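PDB 2I9D: chloramphenicol acetyltransferase from Bacteroides thetaiotaomicron, which probably transfers an acetyl group from acetyl-CoA to a hydroxyl of chloramphenicol, as a trimeric acetyltransferase. Local coordinates for residues A[106-111]-A[115-120]; A[52-57]-A[120-125]; A[63-68]-A[83-88]. One frame throughout, in Å; residues are numbered along the deposited sequence.

Contact 1 of 3, residues A[106-111]-A[115-120]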
loop_
_atom_site.group_PDB
_atom_site.type_symbol
_atom_site.label_atom_id
_atom_site.label_comp_id
_atom_site.label_asym_id
_atom_site.label_seq_id
_atom_site.Cartn_x
_atom_site.Cartn_y
_atom_site.Cartn_z
ATOM N N PRO A 106 -21.183 -4.229 -18.181
ATOM C CA PRO A 106 -20.517 -4.908 -19.308
ATOM C C PRO A 106 -19.579 -3.969 -20.054
ATOM O O PRO A 106 -19.882 -2.785 -20.221
ATOM C CB PRO A 106 -21.691 -5.335 -20.215
ATOM C CG PRO A 106 -22.780 -4.289 -19.931
ATOM C CD PRO A 106 -22.618 -3.983 -18.429
ATOM N N TYR A 107 -18.442 -4.491 -20.482
ATOM C CA TYR A 107 -17.589 -3.741 -21.387
ATOM C C TYR A 107 -18.176 -3.610 -22.825
ATOM O O TYR A 107 -18.690 -4.571 -23.399
ATOM C CB TYR A 107 -16.192 -4.354 -21.421
ATOM C CG TYR A 107 -15.230 -3.641 -22.339
ATOM C CD1 TYR A 107 -14.870 -2.303 -22.122
ATOM C CD2 TYR A 107 -14.666 -4.308 -23.419
ATOM C CE1 TYR A 107 -13.985 -1.665 -22.959
ATOM C CE2 TYR A 107 -13.771 -3.677 -24.261
ATOM C CZ TYR A 107 -13.442 -2.367 -24.038
ATOM O OH TYR A 107 -12.557 -1.762 -24.904
ATOM N N HIS A 108 -18.097 -2.405 -23.381
ATOM C CA HIS A 108 -18.350 -2.182 -24.804
ATOM C C HIS A 108 -17.176 -1.375 -25.345
ATOM O O HIS A 108 -16.734 -0.420 -24.687
ATOM C CB HIS A 108 -19.659 -1.406 -25.024
ATOM C CG HIS A 108 -20.875 -2.102 -24.495
ATOM N ND1 HIS A 108 -21.353 -3.281 -25.032
ATOM C CD2 HIS A 108 -21.717 -1.783 -23.480
ATOM C CE1 HIS A 108 -22.428 -3.665 -24.363
ATOM N NE2 HIS A 108 -22.673 -2.772 -23.419
ATOM N N ASN A 109 -16.674 -1.739 -26.528
ATOM C CA ASN A 109 -15.528 -1.024 -27.131
ATOM C C ASN A 109 -15.858 0.418 -27.571
ATOM O O ASN A 109 -14.959 1.254 -27.754
ATOM C CB ASN A 109 -14.886 -1.847 -28.256
ATOM C CG ASN A 109 -13.551 -1.256 -28.759
ATOM O OD1 ASN A 109 -13.023 -0.261 -28.220
ATOM N ND2 ASN A 109 -12.998 -1.884 -29.812
ATOM N N ASP A 110 -17.147 0.708 -27.695
ATOM C CA ASP A 110 -17.609 2.051 -28.016
ATOM C C ASP A 110 -18.066 2.770 -26.738
ATOM O O ASP A 110 -19.021 2.342 -26.081
ATOM C CB ASP A 110 -18.737 1.973 -29.066
ATOM C CG ASP A 110 -19.541 3.261 -29.169
ATOM O OD1 ASP A 110 -18.931 4.341 -29.346
ATOM O OD2 ASP A 110 -20.787 3.200 -29.060
ATOM N N PHE A 111 -17.393 3.864 -26.390
ATOM C CA PHE A 111 -17.715 4.579 -25.153
ATOM C C PHE A 111 -19.193 4.942 -24.959
ATOM O O PHE A 111 -19.730 4.747 -23.876
ATOM C CB PHE A 111 -16.841 5.828 -24.955
ATOM C CG PHE A 111 -17.212 6.621 -23.736
ATOM C CD1 PHE A 111 -16.864 6.169 -22.471
ATOM C CD2 PHE A 111 -17.955 7.796 -23.847
ATOM C CE1 PHE A 111 -17.209 6.890 -21.337
ATOM C CE2 PHE A 111 -18.322 8.531 -22.709
ATOM C CZ PHE A 111 -17.941 8.081 -21.459
ATOM N N TYR A 115 -21.286 3.890 -21.937
ATOM C CA TYR A 115 -21.812 4.956 -21.106
ATOM C C TYR A 115 -23.312 4.806 -20.841
ATOM O O TYR A 115 -23.763 4.883 -19.683
ATOM C CB TYR A 115 -21.517 6.353 -21.680
ATOM C CG TYR A 115 -21.962 7.406 -20.695
ATOM C CD1 TYR A 115 -21.091 7.857 -19.697
ATOM C CD2 TYR A 115 -23.290 7.888 -20.692
ATOM C CE1 TYR A 115 -21.508 8.771 -18.748
ATOM C CE2 TYR A 115 -23.719 8.825 -19.733
ATOM C CZ TYR A 115 -22.813 9.256 -18.767
ATOM O OH TYR A 115 -23.191 10.166 -17.804
ATOM N N GLN A 116 -24.082 4.607 -21.914
ATOM C CA GLN A 116 -25.538 4.614 -21.803
ATOM C C GLN A 116 -26.053 3.333 -21.137
ATOM O O GLN A 116 -26.999 3.398 -20.351
ATOM C CB GLN A 116 -26.232 4.990 -23.139
ATOM C CG GLN A 116 -26.638 3.853 -24.085
ATOM C CD GLN A 116 -27.205 4.373 -25.439
ATOM O OE1 GLN A 116 -27.841 5.449 -25.504
ATOM N NE2 GLN A 116 -26.973 3.606 -26.519
ATOM N N GLU A 117 -25.423 2.187 -21.410
ATOM C CA GLU A 117 -25.750 0.980 -20.632
ATOM C C GLU A 117 -25.395 1.137 -19.151
ATOM O O GLU A 117 -26.177 0.721 -18.297
ATOM C CB GLU A 117 -25.133 -0.295 -21.210
ATOM C CG GLU A 117 -26.182 -1.357 -21.617
ATOM C CD GLU A 117 -26.539 -2.355 -20.480
ATOM O OE1 GLU A 117 -26.077 -3.532 -20.543
ATOM O OE2 GLU A 117 -27.287 -1.972 -19.535
ATOM N N ALA A 118 -24.247 1.762 -18.862
ATOM C CA ALA A 118 -23.838 2.074 -17.475
ATOM C C ALA A 118 -24.874 2.880 -16.727
ATOM O O ALA A 118 -25.214 2.568 -15.589
ATOM C CB ALA A 118 -22.470 2.798 -17.429
ATOM N N ARG A 119 -25.377 3.909 -17.395
ATOM C CA ARG A 119 -26.338 4.845 -16.825
ATOM C C ARG A 119 -27.658 4.168 -16.476
ATOM O O ARG A 119 -28.215 4.400 -15.405
ATOM C CB ARG A 119 -26.550 6.013 -17.800
ATOM C CG ARG A 119 -26.943 7.331 -17.147
ATOM C CD ARG A 119 -28.424 7.622 -17.410
ATOM N NE ARG A 119 -28.716 9.063 -17.381
ATOM C CZ ARG A 119 -28.594 9.884 -18.430
ATOM N NH1 ARG A 119 -28.185 9.421 -19.619
ATOM N NH2 ARG A 119 -28.880 11.176 -18.289
ATOM N N LEU A 120 -28.135 3.314 -17.373
ATOM C CA LEU A 120 -29.355 2.549 -17.152
ATOM C C LEU A 120 -29.208 1.594 -15.960
ATOM O O LEU A 120 -30.133 1.481 -15.141
ATOM C CB LEU A 120 -29.741 1.769 -18.432
ATOM C CG LEU A 120 -29.987 2.614 -19.706
ATOM C CD1 LEU A 120 -29.958 1.770 -21.005
ATOM C CD2 LEU A 120 -31.276 3.500 -19.616
#

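Contact 2 of 3, residues A[52-57]-A[120-125]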
loop_
_atom_site.group_PDB
_atom_site.type_symbol
_atom_site.label_atom_id
_atom_site.label_comp_id
_atom_site.label_asym_id
_atom_site.label_seq_id
_atom_site.Cartn_x
_atom_site.Cartn_y
_atom_site.Cartn_z
ATOM N N PHE A 52 -18.462 11.824 -14.510
ATOM C CA PHE A 52 -17.011 11.681 -14.636
ATOM C C PHE A 52 -16.568 10.262 -14.186
ATOM O O PHE A 52 -15.673 9.643 -14.788
ATOM C CB PHE A 52 -16.327 12.781 -13.830
ATOM C CG PHE A 52 -14.818 12.663 -13.768
ATOM C CD1 PHE A 52 -14.053 12.641 -14.928
ATOM C CD2 PHE A 52 -14.164 12.598 -12.538
ATOM C CE1 PHE A 52 -12.657 12.526 -14.872
ATOM C CE2 PHE A 52 -12.763 12.499 -12.478
ATOM C CZ PHE A 52 -12.023 12.468 -13.655
ATOM N N PHE A 53 -17.236 9.751 -13.150
ATOM C CA PHE A 53 -17.069 8.362 -12.670
ATOM C C PHE A 53 -17.081 7.299 -13.795
ATOM O O PHE A 53 -16.215 6.427 -13.860
ATOM C CB PHE A 53 -18.113 8.050 -11.575
ATOM C CG PHE A 53 -18.203 6.597 -11.228
ATOM C CD1 PHE A 53 -17.192 5.975 -10.466
ATOM C CD2 PHE A 53 -19.274 5.826 -11.679
ATOM C CE1 PHE A 53 -17.267 4.612 -10.152
ATOM C CE2 PHE A 53 -19.360 4.469 -11.355
ATOM C CZ PHE A 53 -18.344 3.859 -10.597
ATOM N N LEU A 54 -18.051 7.400 -14.701
ATOM C CA LEU A 54 -18.169 6.474 -15.813
ATOM C C LEU A 54 -17.090 6.674 -16.863
ATOM O O LEU A 54 -16.721 5.718 -17.562
ATOM C CB LEU A 54 -19.587 6.526 -16.435
ATOM C CG LEU A 54 -20.684 5.979 -15.500
ATOM C CD1 LEU A 54 -22.088 6.255 -16.057
ATOM C CD2 LEU A 54 -20.464 4.490 -15.185
ATOM N N HIS A 55 -16.569 7.897 -16.966
ATOM C CA HIS A 55 -15.430 8.156 -17.855
ATOM C C HIS A 55 -14.150 7.441 -17.403
ATOM O O HIS A 55 -13.485 6.821 -18.209
ATOM C CB HIS A 55 -15.174 9.659 -18.015
ATOM C CG HIS A 55 -16.026 10.314 -19.053
ATOM N ND1 HIS A 55 -15.519 10.775 -20.256
ATOM C CD2 HIS A 55 -17.354 10.595 -19.069
ATOM C CE1 HIS A 55 -16.498 11.308 -20.966
ATOM N NE2 HIS A 55 -17.619 11.210 -20.269
ATOM N N TYR A 56 -13.794 7.532 -16.122
ATOM C CA TYR A 56 -12.612 6.804 -15.654
ATOM C C TYR A 56 -12.852 5.315 -15.439
ATOM O O TYR A 56 -11.928 4.518 -15.590
ATOM C CB TYR A 56 -11.894 7.486 -14.473
ATOM C CG TYR A 56 -12.606 7.556 -13.137
ATOM C CD1 TYR A 56 -12.787 6.404 -12.331
ATOM C CD2 TYR A 56 -13.024 8.783 -12.631
ATOM C CE1 TYR A 56 -13.413 6.494 -11.072
ATOM C CE2 TYR A 56 -13.646 8.882 -11.376
ATOM C CZ TYR A 56 -13.825 7.745 -10.609
ATOM O OH TYR A 56 -14.435 7.867 -9.387
ATOM N N LEU A 57 -14.103 4.945 -15.159
ATOM C CA LEU A 57 -14.463 3.538 -15.055
ATOM C C LEU A 57 -14.236 2.859 -16.406
ATOM O O LEU A 57 -13.653 1.755 -16.489
ATOM C CB LEU A 57 -15.911 3.367 -14.568
ATOM C CG LEU A 57 -16.300 1.974 -14.047
ATOM C CD1 LEU A 57 -15.604 1.727 -12.703
ATOM C CD2 LEU A 57 -17.840 1.811 -13.874
ATOM N N LEU A 120 -28.135 3.314 -17.373
ATOM C CA LEU A 120 -29.355 2.549 -17.152
ATOM C C LEU A 120 -29.208 1.594 -15.960
ATOM O O LEU A 120 -30.133 1.481 -15.141
ATOM C CB LEU A 120 -29.741 1.769 -18.432
ATOM C CG LEU A 120 -29.987 2.614 -19.706
ATOM C CD1 LEU A 120 -29.958 1.770 -21.005
ATOM C CD2 LEU A 120 -31.276 3.500 -19.616
ATOM N N ILE A 121 -28.066 0.906 -15.873
ATOM C CA ILE A 121 -27.748 0.045 -14.732
ATOM C C ILE A 121 -27.788 0.827 -13.411
ATOM O O ILE A 121 -28.410 0.376 -12.441
ATOM C CB ILE A 121 -26.392 -0.708 -14.911
ATOM C CG1 ILE A 121 -26.525 -1.833 -15.941
ATOM C CG2 ILE A 121 -25.911 -1.324 -13.598
ATOM C CD1 ILE A 121 -25.230 -2.145 -16.675
ATOM N N ILE A 122 -27.150 1.999 -13.376
ATOM C CA ILE A 122 -27.131 2.833 -12.162
ATOM C C ILE A 122 -28.513 3.364 -11.739
ATOM O O ILE A 122 -28.832 3.401 -10.535
ATOM C CB ILE A 122 -26.087 3.974 -12.266
ATOM C CG1 ILE A 122 -24.688 3.398 -12.020
ATOM C CG2 ILE A 122 -26.377 5.127 -11.258
ATOM C CD1 ILE A 122 -23.567 4.317 -12.444
ATOM N N ASP A 123 -29.307 3.795 -12.727
ATOM C CA ASP A 123 -30.704 4.180 -12.489
ATOM C C ASP A 123 -31.555 3.023 -11.940
ATOM O O ASP A 123 -32.434 3.252 -11.110
ATOM C CB ASP A 123 -31.351 4.774 -13.762
ATOM C CG ASP A 123 -30.761 6.142 -14.143
ATOM O OD1 ASP A 123 -30.264 6.877 -13.230
ATOM O OD2 ASP A 123 -30.796 6.475 -15.365
ATOM N N ALA A 124 -31.285 1.799 -12.399
ATOM C CA ALA A 124 -31.997 0.603 -11.906
ATOM C C ALA A 124 -31.517 0.058 -10.536
ATOM O O ALA A 124 -32.160 -0.833 -9.965
ATOM C CB ALA A 124 -31.951 -0.514 -12.956
ATOM N N ILE A 125 -30.406 0.579 -10.009
ATOM C CA ILE A 125 -29.887 0.106 -8.731
ATOM C C ILE A 125 -30.944 0.110 -7.604
ATOM O O ILE A 125 -31.637 1.112 -7.399
ATOM C CB ILE A 125 -28.591 0.852 -8.329
ATOM C CG1 ILE A 125 -27.403 0.162 -8.982
ATOM C CG2 ILE A 125 -28.391 0.855 -6.820
ATOM C CD1 ILE A 125 -26.111 0.480 -8.352
#

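Contact 3 of 3, residues A[63-68]-A[83-88]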
loop_
_atom_site.group_PDB
_atom_site.type_symbol
_atom_site.label_atom_id
_atom_site.label_comp_id
_atom_site.label_asym_id
_atom_site.label_seq_id
_atom_site.Cartn_x
_atom_site.Cartn_y
_atom_site.Cartn_z
ATOM N N ALA A 63 -8.516 -0.473 -20.581
ATOM C CA ALA A 63 -7.101 -0.862 -20.429
ATOM C C ALA A 63 -6.901 -2.335 -20.038
ATOM O O ALA A 63 -5.962 -2.993 -20.500
ATOM C CB ALA A 63 -6.390 0.069 -19.446
ATOM N N ALA A 64 -7.799 -2.855 -19.200
ATOM C CA ALA A 64 -7.719 -4.242 -18.713
ATOM C C ALA A 64 -8.059 -5.220 -19.840
ATOM O O ALA A 64 -7.489 -6.316 -19.948
ATOM C CB ALA A 64 -8.658 -4.440 -17.533
ATOM N N ASN A 65 -9.010 -4.815 -20.669
ATOM C CA ASN A 65 -9.354 -5.585 -21.844
ATOM C C ASN A 65 -8.246 -5.547 -22.886
ATOM O O ASN A 65 -7.930 -6.595 -23.477
ATOM C CB ASN A 65 -10.682 -5.104 -22.404
ATOM C CG ASN A 65 -11.853 -5.749 -21.700
ATOM O OD1 ASN A 65 -12.184 -6.895 -21.976
ATOM N ND2 ASN A 65 -12.473 -5.025 -20.771
ATOM N N GLU A 66 -7.611 -4.376 -23.050
ATOM C CA GLU A 66 -6.621 -4.182 -24.126
ATOM C C GLU A 66 -5.230 -4.722 -23.864
ATOM O O GLU A 66 -4.482 -4.925 -24.811
ATOM C CB GLU A 66 -6.572 -2.730 -24.621
ATOM C CG GLU A 66 -7.808 -2.350 -25.417
ATOM C CD GLU A 66 -7.754 -0.940 -26.016
ATOM O OE1 GLU A 66 -6.722 -0.248 -25.868
ATOM O OE2 GLU A 66 -8.754 -0.528 -26.645
ATOM N N ILE A 67 -4.908 -4.992 -22.596
ATOM C CA ILE A 67 -3.624 -5.578 -22.216
ATOM C C ILE A 67 -3.890 -7.003 -21.734
ATOM O O ILE A 67 -4.430 -7.190 -20.642
ATOM C CB ILE A 67 -2.889 -4.719 -21.129
ATOM C CG1 ILE A 67 -2.703 -3.285 -21.626
ATOM C CG2 ILE A 67 -1.529 -5.297 -20.775
ATOM C CD1 ILE A 67 -2.475 -2.262 -20.525
ATOM N N PRO A 68 -3.524 -8.019 -22.541
ATOM C CA PRO A 68 -4.049 -9.366 -22.291
ATOM C C PRO A 68 -3.600 -9.996 -20.978
ATOM O O PRO A 68 -4.240 -10.924 -20.501
ATOM C CB PRO A 68 -3.544 -10.189 -23.502
ATOM C CG PRO A 68 -2.380 -9.466 -24.012
ATOM C CD PRO A 68 -2.598 -7.996 -23.698
ATOM N N TYR A 83 -9.642 -14.982 -20.220
ATOM C CA TYR A 83 -10.995 -14.587 -20.654
ATOM C C TYR A 83 -10.959 -13.719 -21.923
ATOM O O TYR A 83 -10.083 -12.875 -22.063
ATOM C CB TYR A 83 -11.754 -13.856 -19.521
ATOM C CG TYR A 83 -12.275 -14.775 -18.427
ATOM C CD1 TYR A 83 -13.599 -15.246 -18.434
ATOM C CD2 TYR A 83 -11.440 -15.199 -17.402
ATOM C CE1 TYR A 83 -14.069 -16.119 -17.397
ATOM C CE2 TYR A 83 -11.889 -16.059 -16.396
ATOM C CZ TYR A 83 -13.192 -16.519 -16.391
ATOM O OH TYR A 83 -13.587 -17.380 -15.375
ATOM N N ASP A 84 -11.905 -13.917 -22.842
ATOM C CA ASP A 84 -11.976 -13.098 -24.052
ATOM C C ASP A 84 -12.204 -11.662 -23.630
ATOM O O ASP A 84 -11.592 -10.750 -24.164
ATOM C CB ASP A 84 -13.168 -13.492 -24.952
ATOM C CG ASP A 84 -13.003 -14.871 -25.654
ATOM O OD1 ASP A 84 -12.062 -15.651 -25.344
ATOM O OD2 ASP A 84 -13.864 -15.161 -26.537
ATOM N N THR A 85 -13.116 -11.478 -22.679
ATOM C CA THR A 85 -13.611 -10.157 -22.311
ATOM C C THR A 85 -13.723 -10.040 -20.774
ATOM O O THR A 85 -14.062 -11.014 -20.078
ATOM C CB THR A 85 -14.969 -9.869 -23.024
ATOM O OG1 THR A 85 -14.725 -9.728 -24.424
ATOM C CG2 THR A 85 -15.631 -8.607 -22.538
ATOM N N ILE A 86 -13.436 -8.835 -20.285
ATOM C CA ILE A 86 -13.455 -8.498 -18.870
ATOM C C ILE A 86 -14.525 -7.438 -18.637
ATOM O O ILE A 86 -14.549 -6.404 -19.314
ATOM C CB ILE A 86 -12.050 -7.985 -18.409
ATOM C CG1 ILE A 86 -10.982 -9.058 -18.645
ATOM C CG2 ILE A 86 -12.059 -7.524 -16.935
ATOM C CD1 ILE A 86 -11.276 -10.428 -18.011
ATOM N N ASP A 87 -15.429 -7.715 -17.709
ATOM C CA ASP A 87 -16.410 -6.729 -17.296
ATOM C C ASP A 87 -16.078 -6.122 -15.931
ATOM O O ASP A 87 -15.095 -6.507 -15.282
ATOM C CB ASP A 87 -17.812 -7.321 -17.294
ATOM C CG ASP A 87 -18.266 -7.757 -18.683
ATOM O OD1 ASP A 87 -17.976 -7.064 -19.692
ATOM O OD2 ASP A 87 -18.935 -8.798 -18.760
HETATM N N MSE A 88 -16.890 -5.149 -15.530
HETATM C CA MSE A 88 -16.629 -4.356 -14.343
HETATM C C MSE A 88 -17.629 -4.669 -13.236
HETATM O O MSE A 88 -18.836 -4.692 -13.472
HETATM C CB MSE A 88 -16.698 -2.848 -14.678
HETATM C CG MSE A 88 -16.592 -1.908 -13.472
HETATM SE SE MSE A 88 -14.798 -1.970 -12.574
HETATM C CE MSE A 88 -13.715 -1.009 -13.943
#

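Contact 1 of 3, residues A[106-111]-A[115-120]
The carbonyl oxygen O of F111 accepts the backbone N-H of Y115 at an O-to-N distance of 2.6 Å, a short i to i+4 helical bond with an N-H...O angle of 165°. The two side chains rise from this turn and point the same way. F111 has CG anti to its backbone N (chi1 177°) and Y115 takes the same first torsion, laying the two side by side. CB of Y115 sits over one face of the F111 ring, 4.2 Å from its centroid, a CH-pi contact; CZ of F111 comes within 3.6 Å of CD1 of Y115, the ring planes meeting obliquely at 48°. Y115 OH is bound by S51 N. With an alanine here in place of F111, CB of Y115 would probably lose its aromatic cover, and the rings of H55 and Y58, which also meet F111, would face a gap.

Two residues beyond Y115, E117 bends at chi2 and brings OE1 to 3.4 Å from CG of P106. Its CB lies near the plane of the H108 ring, 4.1 Å from NE2 at the edge; that nitrogen is buried without a polar partner in the model. D110 is the N-cap, its side chain capping a backbone N of the first turn, and its OD2 bonds T113 OG1: a capped helix start, with the loop from strand 100-105 folded back on helix 111-124.

Contact 2 of 3, residues A[52-57]-A[120-125]
I122 and L54 meet tip to tip, CD1 of the isoleucine lying 4.1 Å from CD2 of the leucine, and this methyl-to-methyl touch is the closest approach between 52-57 and 120-125. The backbones stay well apart, with 10.3 Å between the CA atoms of L54 and I122, so the distance is spanned by side-chain length. I122 is extended: CG1 is anti to the carbonyl carbon (chi1 -77°), and chi2 of 165° carries CD1 out toward L54, while CG2 lies anti to the backbone N. L54 is built alike, with CG beside its backbone N and CD1 trans to CA; CD2, the other branch of the fork, does the touching.

The same I122 CD1 also serves F53. It comes to the edge of that ring, near its plane, 4.3 Å from CE2, so the methyl stands beside the phenyl group and not over it. F53 has its CG anti to the backbone N (chi1 168°), and its rim is met in plane by the hydroxyl of Y56. F53 O in turn lies over the centre of the Y56 ring. No polar atom links the segments: the contact is purely apolar, and small, burying 78 Å² in all.

Around it the packing continues on several sides. A118 of helix 111-124 lies on L54, I122 rests on F105 of strand 100-105, and F53 packs on S90 and I92 of strand 87-93 and on A151 of strand 146-151, which places helices 52-66 and 111-124 together against the same mixed sheet.

Contact 3 of 3, residues A[63-68]-A[83-88]
The last turn of helix 52-66 comes up against the extended chain just before strand 87-93, with the CA atoms of N65 and I86 5.8 Å apart, close enough for a side-chain amide to reach the main chain. N65 supplies that amide, and both of its ends grip the backbone of I86. OD1 accepts the N-H of I86, N to OD1 2.9 Å, with the donor tilted 23° from the amide carbonyl's plane. ND2 gives a hydrogen to I86 O, also 2.9 Å away and almost straight at 171°, the acceptor lying practically in the plane of the N65 amide. The carboxamide thus uses the N-H and C=O of one residue, much as a neighbouring strand would.

The torsions of N65 explain the reach: CG is anti to the carbonyl carbon (chi1 -84°), and the group swings out of the helix toward I86. ND2 also bonds L61 O, one turn back in the same helix, which anchors the amide from its own side, and the ring of Y107 packs against it. Lesser touches flank the pair of bonds. T85 brings CA to 3.6 Å from N65 OD1, and CB of I86 is 3.7 Å from the same oxygen, while the rest of the isoleucine leads away to R71 and I147.

R71 is a second tie between the segments, its NE bonding N65 O and its NH1 bonding Y83 O. Because OD1 meets a donor while ND2 meets two carbonyls, the amide has one sensible orientation, and a flip would set like against like at each end. The amide itself is a buried, neutral clasp: it pins the helix end to the main chain leading into the strand, while the guanidinium of R71 adds its tie through main-chain carbonyls.

Contacts 1 and 2 are neighbours, their centres about 8 Å apart; they share L120 and helix 111-124, and L54 packs against Y115 while P106 meets I121. Contact 3 lies about 14 Å from contact 1 and 18 Å from contact 2, at the other end of helix 52-66, whose start serves contact 2. Along the chain contact 3 closes before contact 1 opens, and contact 2 encloses both. D87 and I86 meet Y107, while L57 touches the selenomethionine M88. Together they tie helices 52-66 and 111-124 to each other and to the chain entering strand 87-93 and leaving strand 100-105, within one subunit, away from the predicted proton acceptor H197 and untouched by the trimer's other chains.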